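Local coordinates for uncharacterized protein YycE (Bacillus subtilis, PDB 1TWU) that is of unknown function but probably belongs with the glyoxalase and fosfomycin-resistance proteins of the vicinal oxygen chelate superfamily, at residues I25-F28 against Y29-L33. Residues are numbered along the deposited sequence; the frame is centred on the assembly and turned at random.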
loop_
_atom_site.group_PDB
_atom_site.type_symbol
_atom_site.label_atom_id
_atom_site.label_comp_id
_atom_site.label_asym_id
_atom_site.label_seq_id
_atom_site.Cartn_x
_atom_site.Cartn_y
_atom_site.Cartn_z
ATOM N N ILE A 25 -15.895 -4.641 2.050
ATOM C CA ILE A 25 -14.791 -3.763 1.701
ATOM C C ILE A 25 -15.338 -2.481 1.056
ATOM O O ILE A 25 -14.888 -1.373 1.371
ATOM C CB ILE A 25 -13.812 -4.488 0.730
ATOM C CG1 ILE A 25 -13.042 -5.571 1.490
ATOM C CG2 ILE A 25 -12.876 -3.499 0.072
ATOM C CD1 ILE A 25 -12.138 -5.046 2.597
ATOM N N ILE A 26 -16.316 -2.635 0.167
ATOM C CA ILE A 26 -16.919 -1.490 -0.507
ATOM C C ILE A 26 -17.633 -0.562 0.481
ATOM O O ILE A 26 -17.538 0.666 0.373
ATOM C CB ILE A 26 -17.905 -1.956 -1.599
ATOM C CG1 ILE A 26 -17.125 -2.647 -2.716
ATOM C CG2 ILE A 26 -18.682 -0.775 -2.152
ATOM C CD1 ILE A 26 -17.994 -3.294 -3.767
ATOM N N ARG A 27 -18.343 -1.146 1.444
ATOM C CA ARG A 27 -19.038 -0.349 2.447
ATOM C C ARG A 27 -18.055 0.491 3.264
ATOM O O ARG A 27 -18.303 1.664 3.533
ATOM C CB ARG A 27 -19.844 -1.242 3.390
ATOM C CG ARG A 27 -20.490 -0.465 4.534
ATOM C CD ARG A 27 -21.432 -1.340 5.331
ATOM N NE ARG A 27 -22.197 -0.604 6.337
ATOM C CZ ARG A 27 -21.785 -0.361 7.578
ATOM N NH1 ARG A 27 -20.603 -0.789 7.991
ATOM N NH2 ARG A 27 -22.576 0.293 8.417
ATOM N N PHE A 28 -16.937 -0.113 3.654
ATOM C CA PHE A 28 -15.931 0.589 4.444
ATOM C C PHE A 28 -15.256 1.708 3.657
ATOM O O PHE A 28 -15.201 2.858 4.112
ATOM C CB PHE A 28 -14.850 -0.390 4.922
ATOM C CG PHE A 28 -13.736 0.265 5.712
ATOM C CD1 PHE A 28 -13.886 0.534 7.072
ATOM C CD2 PHE A 28 -12.542 0.626 5.092
ATOM C CE1 PHE A 28 -12.863 1.154 7.803
ATOM C CE2 PHE A 28 -11.517 1.245 5.809
ATOM C CZ PHE A 28 -11.678 1.510 7.169
ATOM N N TYR A 29 -14.742 1.368 2.477
ATOM C CA TYR A 29 -14.023 2.330 1.643
ATOM C C TYR A 29 -14.855 3.345 0.886
ATOM O O TYR A 29 -14.474 4.513 0.791
ATOM C CB TYR A 29 -13.102 1.584 0.669
ATOM C CG TYR A 29 -11.936 0.968 1.384
ATOM C CD1 TYR A 29 -10.841 1.740 1.760
ATOM C CD2 TYR A 29 -11.968 -0.371 1.784
ATOM C CE1 TYR A 29 -9.799 1.194 2.529
ATOM C CE2 TYR A 29 -10.936 -0.931 2.554
ATOM C CZ TYR A 29 -9.858 -0.143 2.924
ATOM O OH TYR A 29 -8.858 -0.678 3.700
ATOM N N GLU A 30 -15.988 2.919 0.350
ATOM C CA GLU A 30 -16.806 3.843 -0.400
ATOM C C GLU A 30 -17.795 4.571 0.501
ATOM O O GLU A 30 -17.893 5.796 0.458
ATOM C CB GLU A 30 -17.536 3.108 -1.518
ATOM C CG GLU A 30 -17.604 3.916 -2.787
ATOM C CD GLU A 30 -18.334 3.201 -3.899
ATOM O OE1 GLU A 30 -18.132 1.973 -4.061
ATOM O OE2 GLU A 30 -19.097 3.874 -4.624
ATOM N N GLU A 31 -18.521 3.821 1.321
ATOM C CA GLU A 31 -19.482 4.434 2.227
ATOM C C GLU A 31 -18.800 5.031 3.450
ATOM O O GLU A 31 -19.213 6.076 3.950
ATOM C CB GLU A 31 -20.509 3.417 2.706
ATOM C CG GLU A 31 -21.359 2.800 1.624
ATOM C CD GLU A 31 -22.564 2.072 2.207
ATOM O OE1 GLU A 31 -23.040 1.098 1.574
ATOM O OE2 GLU A 31 -23.042 2.481 3.297
ATOM N N GLY A 32 -17.762 4.365 3.935
ATOM C CA GLY A 32 -17.070 4.850 5.109
ATOM C C GLY A 32 -16.113 5.985 4.841
ATOM O O GLY A 32 -16.327 7.106 5.302
ATOM N N LEU A 33 -15.047 5.696 4.102
ATOM C CA LEU A 33 -14.047 6.707 3.781
ATOM C C LEU A 33 -14.501 7.667 2.704
ATOM O O LEU A 33 -13.974 8.771 2.592
ATOM C CB LEU A 33 -12.750 6.051 3.323
ATOM C CG LEU A 33 -11.922 5.408 4.425
ATOM C CD1 LEU A 33 -10.625 4.859 3.835
ATOM C CD2 LEU A 33 -11.633 6.453 5.495
HETATM O O HOH W 1 -24.372 0.713 5.165
#
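I25 accepts a backbone hydrogen bond from Y29, I25 O to Y29 N 3.0 Å, one regular turn along helix 22-32. Its CG2 branch lies beside the tyrosine ring, 3.7 Å from Y29 CD2. I26 O accepts from E30 N at 2.7 Å, and more weakly from E31 N. From here the helix widens into a pi-type turn. I26 CG2 packs against E30 OE1, an oxygen that also forms a salt bridge with R37.

R27 O receives a weak bond from G32 N. The R27 and E31 side chains are linked by a water, which accepts from R27 NE at 2.8 Å and donates to E31 OE2 at 2.9 Å. The guanidinium also reaches Y103 OH and M101 O.

F28 holds CG anti to its own N (chi1 178°), which sends the ring to Y29. The two form a T-shaped stack with planes at 76°. F28 CD2 sits over the centre of the Y29 ring, 3.4 Å from Y29 CE2, while Y29 OH is hydrogen-bonded to D122 OD2. F28 O accepts from L33 N at 2.8 Å, a five-residue step.

The buried F28 and Y29 rings pack on I128 of strand 127-131, in the other alpha-beta module. R27 NE and E31 OE2 are 4.4 Å apart; their opposite charges probably attract, but no direct salt bridge forms.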